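Local coordinates for protein coenzyme f420-dependent n5,n10-methylenetetrahydromethanopterin reductase (Methanopyrus kandleri, PDB 1EZW) that catalyses the reversible, coenzyme F420-dependent reduction of methylenetetrahydromethanopterin to methyltetrahydromethanopterin, a step in making methane from carbon dioxide, at residues P68-A81 and A130-L142. Residues are numbered along the deposited sequence; the frame is centred on the assembly and turned at random. Where two conformers were deposited one is given.
Sequences PYTRHPLITASNIA and AIREVKEVIYQYL
Tyr141 lays one face of its ring against Ala77 where two neighbouring outer helices of the (beta, alpha)8 TIM barrel pack: segments 73-81 and 130-142 of helices 73-86 and 127-142 cross at 49°, their axes 8.7 Å apart at the closest approach. The methyl Ala77 CB makes a CH-pi contact 3.8 Å from the centroid of the Tyr141 ring, 28° off its normal and displaced toward CG. The ring is swung across to the other helix by a chi1 of -175°, which sets CG anti to the backbone N, and sits as a knob among Leu74, Ala77, Ser78 and Ala81; Ala81 CB meets its edge at CE2, near the ring plane. Beyond this socket, Tyr141 OH hydrogen-bonds to the carbonyl of Tyr40 of the second subunit, and Ser78 OG to that of Asn42 there, so the knob also reaches the subunit interface. Replacing Tyr141 by an alanine would take away the knob; a gap over Ala77 would probably open, and the Tyr40 carbonyl of the second subunit would probably lose this donor. Toward the N-terminal ends of both segments, the side chain of Leu74 crosses that of Val137 at about a right angle, Leu74 CD2 lying 3.6 Å from Val137 CG1. The two methyls of Val134 divide their work: CG1 faces Pro73 CB, while CG2 meets the ring of Pro68 in the preceding loop. Pro68 CB in turn lies over the centre of the Tyr69 ring, whose hydroxyl approaches Ala130 CB. The tightest carbon pair is Pro68 CB to Val134 CG2, at 3.3 Å.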
ATOM      1  N   PRO A  68      15.720  19.300 -15.519  1.00 19.58           N
ATOM      2  CA  PRO A  68      14.762  20.330 -15.998  1.00 17.89           C
ATOM      3  C   PRO A  68      14.116  20.107 -17.348  1.00 17.42           C
ATOM      4  O   PRO A  68      13.182  20.834 -17.698  1.00 19.37           O
ATOM      5  CB  PRO A  68      15.645  21.593 -16.128  1.00 20.45           C
ATOM      6  CG  PRO A  68      16.901  21.261 -15.306  1.00 20.41           C
ATOM      7  CD  PRO A  68      17.114  19.799 -15.567  1.00 20.18           C
ATOM      8  N   TYR A  69      14.599  19.118 -18.092  1.00 17.66           N
ATOM      9  CA  TYR A  69      14.227  18.968 -19.493  1.00 19.28           C
ATOM     10  C   TYR A  69      13.184  17.989 -19.944  1.00 18.64           C
ATOM     11  O   TYR A  69      12.399  18.290 -20.836  1.00 21.23           O
ATOM     12  CB  TYR A  69      15.496  18.655 -20.306  1.00 18.76           C
ATOM     13  CG  TYR A  69      16.639  19.616 -19.998  1.00 21.44           C
ATOM     14  CD1 TYR A  69      17.737  19.190 -19.242  1.00 21.40           C
ATOM     15  CD2 TYR A  69      16.560  20.973 -20.358  1.00 23.53           C
ATOM     16  CE1 TYR A  69      18.729  20.074 -18.846  1.00 23.89           C
ATOM     17  CE2 TYR A  69      17.580  21.893 -19.946  1.00 24.73           C
ATOM     18  CZ  TYR A  69      18.653  21.417 -19.189  1.00 25.89           C
ATOM     19  OH  TYR A  69      19.681  22.276 -18.765  1.00 28.84           O
ATOM     20  N   THR A  70      13.201  16.789 -19.373  1.00 17.50           N
ATOM     21  CA  THR A  70      12.286  15.774 -19.872  1.00 16.44           C
ATOM     22  C   THR A  70      10.849  15.935 -19.394  1.00 16.64           C
ATOM     23  O   THR A  70       9.975  15.201 -19.862  1.00 17.27           O
ATOM     24  CB  THR A  70      12.777  14.379 -19.508  1.00 17.64           C
ATOM     25  OG1 THR A  70      12.749  14.272 -18.077  1.00 16.46           O
ATOM     26  CG2 THR A  70      14.247  14.124 -20.069  1.00 15.68           C
ATOM     27  N   ARG A  71      10.607  16.846 -18.448  1.00 17.21           N
ATOM     28  CA  ARG A  71       9.237  17.116 -17.966  1.00 16.09           C
ATOM     29  C   ARG A  71       9.201  18.604 -17.688  1.00 16.00           C
ATOM     30  O   ARG A  71      10.199  19.185 -17.272  1.00 17.60           O
ATOM     31  CB  ARG A  71       8.963  16.427 -16.619  1.00 15.64           C
ATOM     32  CG  ARG A  71       9.083  14.911 -16.668  1.00 16.62           C
ATOM     33  CD  ARG A  71       8.790  14.400 -15.231  1.00 16.23           C
ATOM     34  NE  ARG A  71       8.984  12.952 -15.091  1.00 14.96           N
ATOM     35  CZ  ARG A  71      10.183  12.374 -15.041  1.00 15.04           C
ATOM     36  NH1 ARG A  71      10.305  11.054 -14.915  1.00 17.70           N
ATOM     37  NH2 ARG A  71      11.270  13.130 -15.124  1.00 17.07           N
ATOM     38  N   HIS A  72       8.041  19.231 -17.877  1.00 15.53           N
ATOM     39  CA  HIS A  72       7.907  20.644 -17.570  1.00 16.32           C
ATOM     40  C   HIS A  72       8.156  20.818 -16.070  1.00 17.56           C
ATOM     41  O   HIS A  72       7.767  19.975 -15.262  1.00 17.13           O
ATOM     42  CB  HIS A  72       6.479  21.080 -17.918  1.00 18.00           C
ATOM     43  CG  HIS A  72       6.272  22.565 -17.927  1.00 18.44           C
ATOM     44  ND1 HIS A  72       6.202  23.316 -16.777  1.00 18.09           N
ATOM     45  CD2 HIS A  72       6.134  23.436 -18.962  1.00 19.15           C
ATOM     46  CE1 HIS A  72       6.035  24.597 -17.099  1.00 20.57           C
ATOM     47  NE2 HIS A  72       5.985  24.692 -18.422  1.00 18.53           N
ATOM     48  N   PRO A  73       8.830  21.891 -15.659  1.00 18.42           N
ATOM     49  CA  PRO A  73       9.061  22.053 -14.232  1.00 19.27           C
ATOM     50  C   PRO A  73       7.816  22.077 -13.353  1.00 18.85           C
ATOM     51  O   PRO A  73       7.895  21.705 -12.186  1.00 16.33           O
ATOM     52  CB  PRO A  73       9.907  23.343 -14.167  1.00 21.16           C
ATOM     53  CG  PRO A  73       9.552  24.062 -15.398  1.00 21.05           C
ATOM     54  CD  PRO A  73       9.532  22.960 -16.417  1.00 19.87           C
ATOM     55  N   LEU A  74       6.653  22.465 -13.908  1.00 16.93           N
ATOM     56  CA  LEU A  74       5.430  22.483 -13.117  1.00 17.25           C
ATOM     57  C   LEU A  74       4.984  21.031 -12.894  1.00 15.89           C
ATOM     58  O   LEU A  74       4.345  20.743 -11.893  1.00 16.93           O
ATOM     59  CB  LEU A  74       4.302  23.255 -13.834  1.00 16.89           C
ATOM     60  CG  LEU A  74       4.497  24.782 -13.768  1.00 17.47           C
ATOM     61  CD1 LEU A  74       3.457  25.468 -14.713  1.00 18.18           C
ATOM     62  CD2 LEU A  74       4.300  25.278 -12.309  1.00 18.24           C
ATOM     63  N   ILE A  75       5.292  20.149 -13.850  1.00 15.84           N
ATOM     64  CA  ILE A  75       4.975  18.720 -13.673  1.00 15.80           C
ATOM     65  C   ILE A  75       5.930  18.136 -12.594  1.00 15.59           C
ATOM     66  O   ILE A  75       5.509  17.367 -11.712  1.00 15.04           O
ATOM     67  CB  ILE A  75       5.100  17.973 -14.986  1.00 15.35           C
ATOM     68  CG1 ILE A  75       3.950  18.409 -15.917  1.00 17.18           C
ATOM     69  CG2 ILE A  75       5.080  16.453 -14.754  1.00 16.30           C
ATOM     70  CD1 ILE A  75       2.557  18.082 -15.352  1.00 17.59           C
ATOM     71  N   THR A  76       7.211  18.483 -12.659  1.00 15.59           N
ATOM     72  CA  THR A  76       8.121  18.012 -11.610  1.00 15.15           C
ATOM     73  C   THR A  76       7.637  18.535 -10.240  1.00 16.07           C
ATOM     74  O   THR A  76       7.613  17.790  -9.261  1.00 14.82           O
ATOM     75  CB  THR A  76       9.567  18.500 -11.909  1.00 15.84           C
ATOM     76  OG1 THR A  76      10.039  17.841 -13.091  1.00 15.68           O
ATOM     77  CG2 THR A  76      10.490  18.178 -10.717  1.00 16.20           C
ATOM     78  N   ALA A  77       7.233  19.820 -10.153  1.00 14.51           N
ATOM     79  CA  ALA A  77       6.736  20.361  -8.887  1.00 13.69           C
ATOM     80  C   ALA A  77       5.543  19.521  -8.364  1.00 15.12           C
ATOM     81  O   ALA A  77       5.472  19.176  -7.176  1.00 15.26           O
ATOM     82  CB  ALA A  77       6.309  21.827  -9.066  1.00 14.91           C
ATOM     83  N   SER A  78       4.572  19.286  -9.247  1.00 13.83           N
ATOM     84  CA  SER A  78       3.426  18.469  -8.881  1.00 14.53           C
ATOM     85  C   SER A  78       3.878  17.089  -8.357  1.00 14.70           C
ATOM     86  O   SER A  78       3.361  16.632  -7.306  1.00 15.26           O
ATOM     87  CB  SER A  78       2.507  18.277 -10.108  1.00 15.45           C
ATOM     88  OG  SER A  78       1.412  17.402  -9.783  1.00 15.46           O
ATOM     89  N   ASN A  79       4.803  16.423  -9.072  1.00 14.75           N
ATOM     90  CA  ASN A  79       5.318  15.105  -8.623  1.00 15.93           C
ATOM     91  C   ASN A  79       5.855  15.205  -7.199  1.00 14.77           C
ATOM     92  O   ASN A  79       5.495  14.401  -6.337  1.00 15.33           O
ATOM     93  CB  ASN A  79       6.460  14.596  -9.490  1.00 16.93           C
ATOM     94  CG  ASN A  79       6.006  14.182 -10.836  1.00 21.08           C
ATOM     95  OD1 ASN A  79       4.823  14.011 -11.041  1.00 21.86           O
ATOM     96  ND2 ASN A  79       6.944  13.976 -11.770  1.00 22.42           N
ATOM     97  N   ILE A  80       6.710  16.202  -6.956  1.00 16.64           N
ATOM     98  CA  ILE A  80       7.291  16.348  -5.627  1.00 15.08           C
ATOM     99  C   ILE A  80       6.249  16.634  -4.561  1.00 15.48           C
ATOM    100  O   ILE A  80       6.287  16.017  -3.464  1.00 14.45           O
ATOM    101  CB  ILE A  80       8.392  17.450  -5.638  1.00 16.23           C
ATOM    102  CG1 ILE A  80       9.485  17.033  -6.616  1.00 16.16           C
ATOM    103  CG2 ILE A  80       8.866  17.741  -4.212  1.00 17.72           C
ATOM    104  CD1 ILE A  80      10.219  15.741  -6.248  1.00 19.19           C
ATOM    105  N   ALA A  81       5.286  17.522  -4.834  1.00 15.24           N
ATOM    106  CA  ALA A  81       4.271  17.789  -3.858  1.00 13.44           C
ATOM    107  C   ALA A  81       3.428  16.523  -3.568  1.00 13.78           C
ATOM    108  O   ALA A  81       3.021  16.295  -2.432  1.00 14.01           O
ATOM    109  CB  ALA A  81       3.354  18.927  -4.328  1.00 14.14           C
ATOM    110  N   ALA A 130      19.178  26.897 -16.095  1.00 22.33           N
ATOM    111  CA  ALA A 130      17.938  26.104 -16.164  1.00 21.99           C
ATOM    112  C   ALA A 130      17.603  25.527 -14.773  1.00 22.35           C
ATOM    113  O   ALA A 130      16.441  25.562 -14.354  1.00 21.45           O
ATOM    114  CB  ALA A 130      18.058  24.974 -17.206  1.00 22.98           C
ATOM    115  N   ILE A 131      18.606  25.031 -14.052  1.00 20.45           N
ATOM    116  CA  ILE A 131      18.373  24.478 -12.718  1.00 21.16           C
ATOM    117  C   ILE A 131      17.909  25.568 -11.749  1.00 20.78           C
ATOM    118  O   ILE A 131      17.025  25.354 -10.934  1.00 20.62           O
ATOM    119  CB  ILE A 131      19.634  23.739 -12.202  1.00 20.61           C
ATOM    120  CG1 ILE A 131      19.838  22.458 -13.036  1.00 21.79           C
ATOM    121  CG2 ILE A 131      19.448  23.394 -10.663  1.00 19.33           C
ATOM    122  CD1 ILE A 131      21.124  21.684 -12.732  1.00 24.29           C
ATOM    123  N   ARG A 132      18.510  26.766 -11.809  1.00 20.62           N
ATOM    124  CA  ARG A 132      18.041  27.836 -10.940  1.00 18.60           C
ATOM    125  C   ARG A 132      16.556  28.133 -11.213  1.00 19.51           C
ATOM    126  O   ARG A 132      15.797  28.399 -10.286  1.00 19.66           O
ATOM    127  CB  ARG A 132      18.835  29.134 -11.226  1.00 21.51           C
ATOM    128  CG  ARG A 132      20.260  29.113 -10.766  1.00 21.93           C
ATOM    129  CD  ARG A 132      20.931  30.416 -11.273  1.00 25.22           C
ATOM    130  NE  ARG A 132      22.323  30.509 -10.852  1.00 25.70           N
ATOM    131  CZ  ARG A 132      22.726  30.958  -9.668  1.00 25.92           C
ATOM    132  NH1 ARG A 132      24.033  30.996  -9.399  1.00 28.22           N
ATOM    133  NH2 ARG A 132      21.853  31.374  -8.761  1.00 26.86           N
ATOM    134  N   GLU A 133      16.175  28.144 -12.483  1.00 18.95           N
ATOM    135  CA  GLU A 133      14.798  28.474 -12.854  1.00 19.03           C
ATOM    136  C   GLU A 133      13.842  27.381 -12.416  1.00 20.26           C
ATOM    137  O   GLU A 133      12.776  27.683 -11.885  1.00 19.85           O
ATOM    138  CB  GLU A 133      14.666  28.717 -14.358  1.00 19.75           C
ATOM    139  CG  GLU A 133      15.496  29.979 -14.773  1.00 20.64           C
ATOM    140  CD  GLU A 133      15.259  30.422 -16.183  1.00 23.63           C
ATOM    141  OE1 GLU A 133      15.965  31.377 -16.613  1.00 24.82           O
ATOM    142  OE2 GLU A 133      14.391  29.869 -16.890  1.00 23.07           O
ATOM    143  N   VAL A 134      14.226  26.136 -12.633  1.00 21.62           N
ATOM    144  CA  VAL A 134      13.338  25.048 -12.198  1.00 21.33           C
ATOM    145  C   VAL A 134      13.172  25.144 -10.691  1.00 20.08           C
ATOM    146  O   VAL A 134      12.079  24.914 -10.163  1.00 19.70           O
ATOM    147  CB  VAL A 134      13.874  23.641 -12.540  1.00 22.98           C
ATOM    148  CG1 VAL A 134      12.894  22.577 -11.991  1.00 25.76           C
ATOM    149  CG2 VAL A 134      13.987  23.474 -14.005  1.00 26.96           C
ATOM    150  N   LYS A 135      14.250  25.456  -9.961  1.00 19.05           N
ATOM    151  CA  LYS A 135      14.105  25.588  -8.527  1.00 20.48           C
ATOM    152  C   LYS A 135      13.073  26.673  -8.166  1.00 21.40           C
ATOM    153  O   LYS A 135      12.207  26.462  -7.298  1.00 19.51           O
ATOM    154  CB  LYS A 135      15.458  25.911  -7.864  1.00 21.00           C
ATOM    155  CG  LYS A 135      15.318  25.863  -6.362  1.00 21.23           C
ATOM    156  CD  LYS A 135      16.434  26.577  -5.608  1.00 23.10           C
ATOM    157  CE  LYS A 135      16.145  26.528  -4.103  1.00 24.09           C
ATOM    158  NZ  LYS A 135      16.853  27.563  -3.285  1.00 25.09           N
ATOM    159  N   GLU A 136      13.160  27.850  -8.797  0.50 20.66           N
ATOM    160  CA  GLU A 136      12.187  28.900  -8.484  0.50 21.39           C
ATOM    161  C   GLU A 136      10.754  28.444  -8.768  0.50 20.31           C
ATOM    162  O   GLU A 136       9.852  28.728  -7.989  0.50 21.43           O
ATOM    163  CB  GLU A 136      12.476  30.184  -9.269  0.50 23.73           C
ATOM    164  CG  GLU A 136      13.750  30.840  -8.837  0.50 26.24           C
ATOM    165  CD  GLU A 136      13.753  31.172  -7.362  0.50 27.52           C
ATOM    166  OE1 GLU A 136      14.787  30.917  -6.717  0.50 31.25           O
ATOM    167  OE2 GLU A 136      12.730  31.686  -6.841  0.50 27.93           O
ATOM    168  N   VAL A 137      10.544  27.760  -9.882  1.00 20.10           N
ATOM    169  CA  VAL A 137       9.202  27.293 -10.204  1.00 20.55           C
ATOM    170  C   VAL A 137       8.700  26.278  -9.169  1.00 19.80           C
ATOM    171  O   VAL A 137       7.556  26.345  -8.711  1.00 17.82           O
ATOM    172  CB  VAL A 137       9.167  26.675 -11.611  1.00 20.32           C
ATOM    173  CG1 VAL A 137       7.834  25.897 -11.833  1.00 19.73           C
ATOM    174  CG2 VAL A 137       9.323  27.801 -12.659  1.00 21.87           C
ATOM    175  N   ILE A 138       9.556  25.329  -8.813  1.00 19.42           N
ATOM    176  CA  ILE A 138       9.133  24.350  -7.823  1.00 20.20           C
ATOM    177  C   ILE A 138       8.757  24.964  -6.505  1.00 18.26           C
ATOM    178  O   ILE A 138       7.719  24.626  -5.945  1.00 17.46           O
ATOM    179  CB  ILE A 138      10.248  23.285  -7.612  1.00 19.36           C
ATOM    180  CG1 ILE A 138      10.413  22.471  -8.899  1.00 18.43           C
ATOM    181  CG2 ILE A 138       9.899  22.405  -6.392  1.00 20.15           C
ATOM    182  CD1 ILE A 138      11.609  21.467  -8.807  1.00 21.96           C
ATOM    183  N   TYR A 139       9.570  25.890  -5.979  1.00 18.55           N
ATOM    184  CA  TYR A 139       9.247  26.439  -4.679  1.00 19.01           C
ATOM    185  C   TYR A 139       8.070  27.404  -4.715  1.00 19.23           C
ATOM    186  O   TYR A 139       7.331  27.485  -3.742  1.00 19.44           O
ATOM    187  CB  TYR A 139      10.521  27.009  -4.025  1.00 18.92           C
ATOM    188  CG  TYR A 139      11.328  25.808  -3.511  1.00 17.39           C
ATOM    189  CD1 TYR A 139      12.175  25.090  -4.367  1.00 17.81           C
ATOM    190  CD2 TYR A 139      11.142  25.351  -2.208  1.00 20.04           C
ATOM    191  CE1 TYR A 139      12.837  23.912  -3.935  1.00 20.86           C
ATOM    192  CE2 TYR A 139      11.797  24.169  -1.745  1.00 20.91           C
ATOM    193  CZ  TYR A 139      12.631  23.468  -2.619  1.00 21.84           C
ATOM    194  OH  TYR A 139      13.265  22.316  -2.211  1.00 22.02           O
ATOM    195  N   GLN A 140       7.871  28.109  -5.832  1.00 18.40           N
ATOM    196  CA  GLN A 140       6.649  28.909  -5.924  1.00 18.94           C
ATOM    197  C   GLN A 140       5.434  27.969  -5.849  1.00 18.79           C
ATOM    198  O   GLN A 140       4.436  28.293  -5.197  1.00 19.34           O
ATOM    199  CB  GLN A 140       6.549  29.704  -7.224  1.00 19.17           C
ATOM    200  CG  GLN A 140       7.485  30.947  -7.261  1.00 21.82           C
ATOM    201  CD  GLN A 140       7.148  31.820  -8.453  1.00 25.27           C
ATOM    202  OE1 GLN A 140       5.974  31.938  -8.811  1.00 23.36           O
ATOM    203  NE2 GLN A 140       8.169  32.490  -9.041  1.00 23.49           N
ATOM    204  N   TYR A 141       5.533  26.803  -6.489  1.00 18.41           N
ATOM    205  CA  TYR A 141       4.450  25.805  -6.495  1.00 17.56           C
ATOM    206  C   TYR A 141       4.217  25.276  -5.068  1.00 17.58           C
ATOM    207  O   TYR A 141       3.086  25.184  -4.595  1.00 18.95           O
ATOM    208  CB  TYR A 141       4.854  24.665  -7.445  1.00 16.75           C
ATOM    209  CG  TYR A 141       3.786  23.609  -7.664  1.00 15.82           C
ATOM    210  CD1 TYR A 141       3.009  23.604  -8.812  1.00 16.55           C
ATOM    211  CD2 TYR A 141       3.555  22.623  -6.701  1.00 16.41           C
ATOM    212  CE1 TYR A 141       2.004  22.621  -9.020  1.00 18.64           C
ATOM    213  CE2 TYR A 141       2.564  21.639  -6.895  1.00 17.34           C
ATOM    214  CZ  TYR A 141       1.799  21.642  -8.051  1.00 17.88           C
ATOM    215  OH  TYR A 141       0.855  20.635  -8.293  1.00 16.36           O
ATOM    216  N   LEU A 142       5.296  24.927  -4.379  1.00 17.87           N
ATOM    217  CA  LEU A 142       5.207  24.421  -3.005  1.00 17.14           C
ATOM    218  C   LEU A 142       4.706  25.471  -2.012  1.00 18.80           C
ATOM    219  O   LEU A 142       4.169  25.115  -0.954  1.00 19.96           O
ATOM    220  CB  LEU A 142       6.572  23.873  -2.553  1.00 16.21           C
ATOM    221  CG  LEU A 142       7.079  22.653  -3.292  1.00 15.88           C
ATOM    222  CD1 LEU A 142       8.498  22.323  -2.776  1.00 17.42           C
ATOM    223  CD2 LEU A 142       6.157  21.460  -2.996  1.00 16.30           C
TER